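Local coordinates for protein BIFUNCTIONAL PROTEIN Proline utilization A (PutA) (PDB 5UX5) that probably oxidises proline to glutamate in two enzymatic oxidation steps, joining an FAD-dependent proline dehydrogenase and an NAD-dependent aldehyde dehydrogenase in one chain, at residues W801-P811 / G822-A830. Residues are numbered along the deposited sequence; the frame is centred on the assembly and turned at random.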
ATOM      1  N   TRP A 801      16.567   0.509 -17.018  1.00 44.77           N
ATOM      2  CA  TRP A 801      16.399   1.910 -17.394  1.00 39.53           C
ATOM      3  C   TRP A 801      16.101   2.740 -16.155  1.00 45.30           C
ATOM      4  O   TRP A 801      15.215   2.387 -15.365  1.00 49.45           O
ATOM      5  CB  TRP A 801      15.264   2.106 -18.408  1.00 43.60           C
ATOM      6  CG  TRP A 801      15.636   1.747 -19.782  1.00 47.62           C
ATOM      7  CD1 TRP A 801      15.718   0.492 -20.304  1.00 46.43           C
ATOM      8  CD2 TRP A 801      15.997   2.652 -20.842  1.00 50.67           C
ATOM      9  NE1 TRP A 801      16.111   0.556 -21.627  1.00 52.29           N
ATOM     10  CE2 TRP A 801      16.293   1.870 -21.977  1.00 50.02           C
ATOM     11  CE3 TRP A 801      16.100   4.046 -20.941  1.00 50.35           C
ATOM     12  CZ2 TRP A 801      16.673   2.430 -23.188  1.00 45.49           C
ATOM     13  CZ3 TRP A 801      16.492   4.600 -22.153  1.00 45.01           C
ATOM     14  CH2 TRP A 801      16.766   3.795 -23.253  1.00 46.12           C
ATOM     15  N   SER A 802      16.816   3.853 -16.001  1.00 47.85           N
ATOM     16  CA  SER A 802      16.517   4.774 -14.917  1.00 45.03           C
ATOM     17  C   SER A 802      15.210   5.508 -15.238  1.00 42.28           C
ATOM     18  O   SER A 802      14.821   5.606 -16.400  1.00 38.48           O
ATOM     19  CB  SER A 802      17.691   5.753 -14.704  1.00 46.00           C
ATOM     20  OG  SER A 802      17.508   7.036 -15.300  1.00 40.51           O
ATOM     21  N   PRO A 803      14.489   5.991 -14.226  1.00 48.61           N
ATOM     22  CA  PRO A 803      13.184   6.617 -14.491  1.00 42.12           C
ATOM     23  C   PRO A 803      13.349   7.995 -15.092  1.00 48.53           C
ATOM     24  O   PRO A 803      14.375   8.653 -14.911  1.00 62.48           O
ATOM     25  CB  PRO A 803      12.550   6.721 -13.104  1.00 43.27           C
ATOM     26  CG  PRO A 803      13.743   6.781 -12.149  1.00 43.38           C
ATOM     27  CD  PRO A 803      14.841   5.984 -12.786  1.00 46.00           C
ATOM     28  N   GLY A 804      12.287   8.463 -15.762  1.00 37.28           N
ATOM     29  CA  GLY A 804      12.273   9.796 -16.323  1.00 38.50           C
ATOM     30  C   GLY A 804      10.978  10.526 -16.019  1.00 37.77           C
ATOM     31  O   GLY A 804       9.982   9.921 -15.674  1.00 36.44           O
ATOM     32  N   ILE A 805      11.009  11.847 -16.149  1.00 38.78           N
ATOM     33  CA  ILE A 805       9.831  12.687 -15.924  1.00 38.42           C
ATOM     34  C   ILE A 805       9.774  13.755 -17.028  1.00 55.46           C
ATOM     35  O   ILE A 805      10.677  14.598 -17.127  1.00 51.40           O
ATOM     36  CB  ILE A 805       9.850  13.341 -14.532  1.00 37.80           C
ATOM     37  CG1 ILE A 805       9.872  12.279 -13.440  1.00 36.20           C
ATOM     38  CG2 ILE A 805       8.705  14.325 -14.352  1.00 37.75           C
ATOM     39  CD1 ILE A 805      10.058  12.854 -12.093  1.00 35.73           C
ATOM     40  N   ARG A 806       8.734  13.691 -17.875  1.00 57.38           N
ATOM     41  CA  ARG A 806       8.401  14.752 -18.830  1.00 50.67           C
ATOM     42  C   ARG A 806       7.566  15.843 -18.183  1.00 53.84           C
ATOM     43  O   ARG A 806       6.621  15.560 -17.434  1.00 58.34           O
ATOM     44  CB  ARG A 806       7.564  14.221 -19.976  1.00 44.95           C
ATOM     45  CG  ARG A 806       8.133  13.112 -20.681  1.00 43.99           C
ATOM     46  CD  ARG A 806       7.144  12.656 -21.699  1.00 46.57           C
ATOM     47  NE  ARG A 806       7.771  11.565 -22.409  1.00 48.80           N
ATOM     48  CZ  ARG A 806       7.943  11.530 -23.712  1.00 48.34           C
ATOM     49  NH1 ARG A 806       7.491  12.531 -24.463  1.00 55.31           N
ATOM     50  NH2 ARG A 806       8.555  10.484 -24.251  1.00 43.69           N
ATOM     51  N   ASP A 807       7.857  17.083 -18.556  1.00 47.11           N
ATOM     52  CA  ASP A 807       7.116  18.263 -18.134  1.00 47.26           C
ATOM     53  C   ASP A 807       6.371  18.873 -19.329  1.00 51.90           C
ATOM     54  O   ASP A 807       6.813  18.777 -20.484  1.00 51.08           O
ATOM     55  CB  ASP A 807       8.102  19.260 -17.493  1.00 44.57           C
ATOM     56  CG  ASP A 807       7.442  20.282 -16.595  1.00 46.13           C
ATOM     57  OD1 ASP A 807       6.236  20.160 -16.294  1.00 48.34           O
ATOM     58  OD2 ASP A 807       8.175  21.187 -16.132  1.00 45.45           O
ATOM     59  N   ASN A 808       5.236  19.518 -19.038  1.00 55.67           N
ATOM     60  CA  ASN A 808       4.436  20.236 -20.039  1.00 59.39           C
ATOM     61  C   ASN A 808       3.817  19.286 -21.074  1.00 60.12           C
ATOM     62  O   ASN A 808       3.710  19.613 -22.258  1.00 59.00           O
ATOM     63  CB  ASN A 808       5.278  21.323 -20.710  1.00 48.41           C
ATOM     64  CG  ASN A 808       5.703  22.401 -19.733  1.00 51.16           C
ATOM     65  OD1 ASN A 808       4.901  22.885 -18.932  1.00 59.70           O
ATOM     66  ND2 ASN A 808       6.983  22.738 -19.749  1.00 49.99           N
ATOM     67  N   VAL A 809       3.413  18.101 -20.627  1.00 43.89           N
ATOM     68  CA  VAL A 809       2.684  17.173 -21.488  1.00 51.26           C
ATOM     69  C   VAL A 809       1.309  17.765 -21.768  1.00 56.68           C
ATOM     70  O   VAL A 809       0.539  18.044 -20.843  1.00 54.05           O
ATOM     71  CB  VAL A 809       2.582  15.790 -20.828  1.00 53.07           C
ATOM     72  CG1 VAL A 809       1.571  14.933 -21.531  1.00 40.73           C
ATOM     73  CG2 VAL A 809       3.930  15.107 -20.847  1.00 55.86           C
ATOM     74  N   ARG A 810       0.982  17.983 -23.105  1.00 58.29           N
ATOM     75  CA  ARG A 810      -0.238  18.737 -23.367  1.00 52.67           C
ATOM     76  C   ARG A 810      -1.401  17.804 -23.695  1.00 48.89           C
ATOM     77  O   ARG A 810      -1.184  16.691 -24.183  1.00 47.63           O
ATOM     78  CB  ARG A 810      -0.012  19.718 -24.521  1.00 62.30           C
ATOM     79  CG  ARG A 810       0.960  20.870 -24.237  1.00 70.85           C
ATOM     80  CD  ARG A 810       0.443  21.791 -23.131  1.00 82.85           C
ATOM     81  NE  ARG A 810      -0.931  22.253 -23.359  1.00 90.88           N
ATOM     82  CZ  ARG A 810      -1.585  23.092 -22.553  1.00 90.13           C
ATOM     83  NH1 ARG A 810      -0.992  23.565 -21.456  1.00 92.09           N
ATOM     84  NH2 ARG A 810      -2.830  23.463 -22.842  1.00 80.26           N
ATOM     85  N   PRO A 811      -2.653  18.229 -23.470  1.00 48.91           N
ATOM     86  CA  PRO A 811      -3.803  17.352 -23.754  1.00 45.56           C
ATOM     87  C   PRO A 811      -3.916  17.005 -25.231  1.00 46.82           C
ATOM     88  O   PRO A 811      -3.965  17.884 -26.095  1.00 46.09           O
ATOM     89  CB  PRO A 811      -5.004  18.193 -23.301  1.00 46.80           C
ATOM     90  CG  PRO A 811      -4.540  19.603 -23.431  1.00 46.13           C
ATOM     91  CD  PRO A 811      -3.091  19.560 -23.008  1.00 50.84           C
ATOM     92  N   GLY A 822       6.147   1.578 -18.805  1.00 44.06           N
ATOM     93  CA  GLY A 822       7.530   1.693 -18.409  1.00 48.97           C
ATOM     94  C   GLY A 822       7.759   2.819 -17.417  1.00 51.36           C
ATOM     95  O   GLY A 822       6.818   3.428 -16.910  1.00 57.98           O
ATOM     96  N   PRO A 823       8.976   3.091 -17.117  1.00 48.65           N
ATOM     97  CA  PRO A 823       9.317   4.030 -16.030  1.00 48.72           C
ATOM     98  C   PRO A 823       9.344   5.495 -16.473  1.00 47.38           C
ATOM     99  O   PRO A 823      10.365   6.180 -16.361  1.00 45.00           O
ATOM    100  CB  PRO A 823      10.705   3.539 -15.601  1.00 45.76           C
ATOM    101  CG  PRO A 823      11.140   2.522 -16.670  1.00 45.63           C
ATOM    102  CD  PRO A 823      10.173   2.566 -17.780  1.00 41.09           C
ATOM    103  N   VAL A 824       8.208   5.988 -16.968  1.00 40.68           N
ATOM    104  CA  VAL A 824       8.087   7.342 -17.494  1.00 35.15           C
ATOM    105  C   VAL A 824       6.821   7.969 -16.936  1.00 36.52           C
ATOM    106  O   VAL A 824       5.723   7.429 -17.108  1.00 37.25           O
ATOM    107  CB  VAL A 824       8.037   7.364 -19.032  1.00 36.40           C
ATOM    108  CG1 VAL A 824       8.062   8.801 -19.557  1.00 44.78           C
ATOM    109  CG2 VAL A 824       9.148   6.513 -19.637  1.00 42.14           C
ATOM    110  N   LEU A 825       6.974   9.126 -16.315  1.00 34.58           N
ATOM    111  CA  LEU A 825       5.888   9.907 -15.760  1.00 36.38           C
ATOM    112  C   LEU A 825       5.833  11.232 -16.483  1.00 40.97           C
ATOM    113  O   LEU A 825       6.871  11.840 -16.728  1.00 51.48           O
ATOM    114  CB  LEU A 825       6.112  10.157 -14.280  1.00 41.20           C
ATOM    115  CG  LEU A 825       5.236  11.202 -13.613  1.00 43.23           C
ATOM    116  CD1 LEU A 825       3.821  10.670 -13.499  1.00 42.35           C
ATOM    117  CD2 LEU A 825       5.824  11.516 -12.248  1.00 46.59           C
ATOM    118  N   GLY A 826       4.635  11.689 -16.825  1.00 43.44           N
ATOM    119  CA  GLY A 826       4.455  12.986 -17.472  1.00 45.54           C
ATOM    120  C   GLY A 826       3.680  13.933 -16.573  1.00 43.42           C
ATOM    121  O   GLY A 826       2.708  13.530 -15.927  1.00 40.00           O
ATOM    122  N   ILE A 827       4.093  15.200 -16.559  1.00 42.69           N
ATOM    123  CA  ILE A 827       3.424  16.237 -15.780  1.00 43.26           C
ATOM    124  C   ILE A 827       2.631  17.109 -16.729  1.00 45.57           C
ATOM    125  O   ILE A 827       3.170  17.589 -17.727  1.00 40.71           O
ATOM    126  CB  ILE A 827       4.413  17.106 -14.988  1.00 43.59           C
ATOM    127  CG1 ILE A 827       5.367  16.230 -14.179  1.00 37.65           C
ATOM    128  CG2 ILE A 827       3.641  18.098 -14.101  1.00 38.57           C
ATOM    129  CD1 ILE A 827       6.394  17.011 -13.421  1.00 38.17           C
ATOM    130  N   MET A 828       1.356  17.302 -16.424  1.00 49.72           N
ATOM    131  CA  MET A 828       0.507  18.249 -17.124  1.00 39.93           C
ATOM    132  C   MET A 828       0.177  19.380 -16.170  1.00 43.60           C
ATOM    133  O   MET A 828       0.050  19.161 -14.963  1.00 53.87           O
ATOM    134  CB  MET A 828      -0.769  17.587 -17.629  1.00 39.24           C
ATOM    135  CG  MET A 828      -0.522  16.262 -18.286  1.00 43.07           C
ATOM    136  SD  MET A 828      -2.041  15.508 -18.891  1.00 48.16           S
ATOM    137  CE  MET A 828      -2.364  16.462 -20.367  1.00 43.73           C
ATOM    138  N   HIS A 829       0.111  20.598 -16.693  1.00 48.80           N
ATOM    139  CA  HIS A 829      -0.219  21.768 -15.887  1.00 50.36           C
ATOM    140  C   HIS A 829      -1.596  22.260 -16.302  1.00 46.74           C
ATOM    141  O   HIS A 829      -1.769  22.753 -17.421  1.00 44.78           O
ATOM    142  CB  HIS A 829       0.830  22.862 -16.051  1.00 45.70           C
ATOM    143  CG  HIS A 829       2.207  22.430 -15.661  1.00 51.68           C
ATOM    144  ND1 HIS A 829       2.655  22.460 -14.356  1.00 53.26           N
ATOM    145  CD2 HIS A 829       3.242  21.983 -16.410  1.00 52.27           C
ATOM    146  CE1 HIS A 829       3.906  22.030 -14.318  1.00 54.49           C
ATOM    147  NE2 HIS A 829       4.288  21.739 -15.551  1.00 55.59           N
ATOM    148  N   ALA A 830      -2.559  22.158 -15.395  1.00 42.34           N
ATOM    149  CA  ALA A 830      -3.934  22.541 -15.668  1.00 47.49           C
ATOM    150  C   ALA A 830      -4.303  23.817 -14.919  1.00 49.16           C
ATOM    151  O   ALA A 830      -3.774  24.101 -13.839  1.00 51.79           O
ATOM    152  CB  ALA A 830      -4.903  21.418 -15.299  1.00 45.10           C
TER
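The imidazole of His829 carries Ile827 CG2 over one face, 3.8 Å above the plane and nearer its margin than its centre, while the carboxylate of Asp807 stands at its edge. There His829 NE2 donates to the syn side of Asp807 OD1 at 2.6 Å, slightly out of both planes, which are inclined by 56°. Asp807 has CG anti to its backbone N (chi1 -160°), which carries the carboxylate across to the ring; the same OD1 takes a weak bond from Asn808 N. At the edge of the Arg806 guanidinium lies Val824 CG1, 4.0 Å from NE; Arg806 NH1 forms a salt bridge with Glu785 OE1, and NH2 bonds to Gly777 O. Backbone bonds zip strands 804-807 and 824-830 into a buried parallel pair, from Gly804 N to Pro823 O (3.0 Å) through Ile827 N to Arg806 O. Beyond the end of strand 804-807, near the His-carboxylate bond, Val809 N extends the pairing to Ile827 O at 3.0 Å, and Met828 CE packs 4.1 Å from Pro811 CD. Ile805 CG2 and Ile827 CD1 (3.7 Å) join the strands by apolar contact. Within the aldehyde dehydrogenase region, Ile805 and Leu825 face helix 740-750, Leu825 also touches helix 706-718, and Val824 meets helix 772-779; strand 824-830 pairs onward with parallel strand 728-734, and 804-807 with antiparallel 786-787.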